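Long-range contact in 4-oxalocrotonate decarboxylase NahK (Pseudomonas putida, PDB 5D2K), which catalyses the metal-assisted decarboxylation of (3E)-2-oxohex-3-enedioate to 2-oxopent-4-enoate in naphthalene degradation: residues G67-L72 against G89-Y94. The protein carries 1 engineered substitution. Residues are numbered along the deposited sequence; the frame is centred on the assembly and turned at random.
Sequences GLKMGL and GFLADY. With OOG (2-oxoadipic acid), chain D.
Lys69 and Gly89 pair as antiparallel neighbours in the mixed sheet of this FAH-type fold. Lys69 N binds Gly89 O at 2.9 Å, nearly straight at 171°, and Gly89 N returns a bond to Lys69 O. The Lys69 side chain rises on the same face as Leu91. With chi1 at 46°, its CG is flanked by both backbone N and C, and further bends fold the chain over Gly89, with CD 3.7 Å from Gly89 N. Lys69 CD packs against the glycine backbone, where no side chain intervenes. Leu91 crosses the lysine at about a right angle, its CD2 resting 3.8 Å from Lys69 CG. Leu68 and Phe90 share the other face, where Leu68 CD2 meets Phe90 CB at 4.1 Å; helix 44-60 touches both side chains. The amine of Lys69 is held by a salt bridge to the magnesium ligand Glu147 and a hydrogen bond to Ala168 O. A methionine in its place would probably leave Glu147 without this positive partner and the 2-oxo group of the ligand without this donor. Past the paired residues, Leu72 N binds 2-oxoadipate O3 at 3.0 Å, while Lys69 NZ reaches O5 of the same ligand at 2.8 Å.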
# COMPACT_ATOMS: atom_id res chain seq x y z
N GLY A 67 -6.28 -4.57 -6.56
CA GLY A 67 -5.35 -5.22 -5.66
C GLY A 67 -5.44 -4.77 -4.21
O GLY A 67 -6.32 -4.02 -3.84
N LEU A 68 -4.50 -5.25 -3.40
CA LEU A 68 -4.40 -4.90 -1.99
C LEU A 68 -2.97 -4.49 -1.68
O LEU A 68 -2.05 -4.88 -2.41
CB LEU A 68 -4.80 -6.08 -1.10
CG LEU A 68 -6.21 -6.63 -1.26
CD1 LEU A 68 -6.35 -7.96 -0.51
CD2 LEU A 68 -7.25 -5.61 -0.80
N LYS A 69 -2.77 -3.70 -0.63
CA LYS A 69 -1.41 -3.38 -0.18
C LYS A 69 -1.25 -3.64 1.31
O LYS A 69 -2.19 -3.53 2.09
CB LYS A 69 -1.00 -1.92 -0.52
CG LYS A 69 -2.01 -0.81 -0.21
CD LYS A 69 -1.87 -0.19 1.19
CE LYS A 69 -0.49 0.42 1.44
NZ LYS A 69 -0.29 1.89 1.12
N MET A 70 -0.04 -4.04 1.68
CA MET A 70 0.36 -4.11 3.08
C MET A 70 1.24 -2.93 3.40
O MET A 70 2.09 -2.54 2.58
CB MET A 70 1.09 -5.42 3.37
CG MET A 70 0.16 -6.62 3.46
SD MET A 70 -0.81 -6.63 4.98
CE MET A 70 0.48 -6.92 6.18
N GLY A 71 1.03 -2.34 4.57
CA GLY A 71 1.82 -1.20 4.99
C GLY A 71 2.44 -1.39 6.36
O GLY A 71 1.94 -2.18 7.18
N LEU A 72 3.52 -0.65 6.60
CA LEU A 72 4.24 -0.69 7.87
C LEU A 72 4.70 -2.11 8.16
O LEU A 72 4.42 -2.68 9.22
CB LEU A 72 3.37 -0.14 8.99
CG LEU A 72 2.75 1.22 8.62
CD1 LEU A 72 1.94 1.77 9.77
CD2 LEU A 72 3.82 2.23 8.17
N GLY A 89 -4.59 -1.96 3.02
CA GLY A 89 -5.57 -1.12 2.34
C GLY A 89 -5.82 -1.69 0.96
O GLY A 89 -5.22 -2.70 0.58
N PHE A 90 -6.70 -1.06 0.19
CA PHE A 90 -7.03 -1.55 -1.15
C PHE A 90 -6.51 -0.62 -2.24
O PHE A 90 -6.21 0.56 -1.99
CB PHE A 90 -8.55 -1.72 -1.30
CG PHE A 90 -9.31 -0.42 -1.29
CD1 PHE A 90 -9.49 0.30 -2.46
CD2 PHE A 90 -9.82 0.09 -0.10
CE1 PHE A 90 -10.17 1.52 -2.45
CE2 PHE A 90 -10.50 1.29 -0.08
CZ PHE A 90 -10.67 2.01 -1.26
N LEU A 91 -6.43 -1.14 -3.46
CA LEU A 91 -5.97 -0.38 -4.63
C LEU A 91 -7.08 -0.28 -5.68
O LEU A 91 -7.58 -1.30 -6.18
CB LEU A 91 -4.73 -1.04 -5.23
CG LEU A 91 -3.56 -1.25 -4.26
CD1 LEU A 91 -2.48 -2.10 -4.93
CD2 LEU A 91 -2.98 0.08 -3.82
N ALA A 92 -7.48 0.94 -6.01
CA ALA A 92 -8.46 1.16 -7.07
C ALA A 92 -7.79 1.27 -8.43
O ALA A 92 -6.61 1.65 -8.54
CB ALA A 92 -9.28 2.42 -6.78
N ASP A 93 -8.54 0.96 -9.49
CA ASP A 93 -7.92 0.91 -10.81
C ASP A 93 -7.27 2.24 -11.24
O ASP A 93 -6.17 2.21 -11.81
CB ASP A 93 -8.91 0.41 -11.89
CG ASP A 93 -10.27 1.10 -11.89
OD1 ASP A 93 -10.47 2.19 -11.31
OD2 ASP A 93 -11.16 0.52 -12.55
N TYR A 94 -7.88 3.38 -10.94
CA TYR A 94 -7.31 4.65 -11.39
C TYR A 94 -6.04 5.03 -10.61
O TYR A 94 -5.38 6.02 -10.95
CB TYR A 94 -8.34 5.79 -11.31
CG TYR A 94 -8.77 6.14 -9.90
CD1 TYR A 94 -8.09 7.10 -9.17
CD2 TYR A 94 -9.87 5.53 -9.31
CE1 TYR A 94 -8.48 7.42 -7.87
CE2 TYR A 94 -10.26 5.84 -8.02
CZ TYR A 94 -9.56 6.80 -7.31
OH TYR A 94 -9.95 7.13 -6.02
C2 OOG D . 1.10 4.36 5.38
C3 OOG D . 1.39 3.52 4.15
C4 OOG D . 2.36 2.41 4.47
C6 OOG D . 4.12 0.90 3.27
O4 OOG D . 4.51 0.32 2.23
O3 OOG D . 4.78 0.82 4.34
C5 OOG D . 2.84 1.71 3.23
C1 OOG D . 1.99 5.59 5.39
O1 OOG D . 1.48 6.75 5.32
O2 OOG D . 3.23 5.45 5.47
O5 OOG D . 2.25 1.76 2.17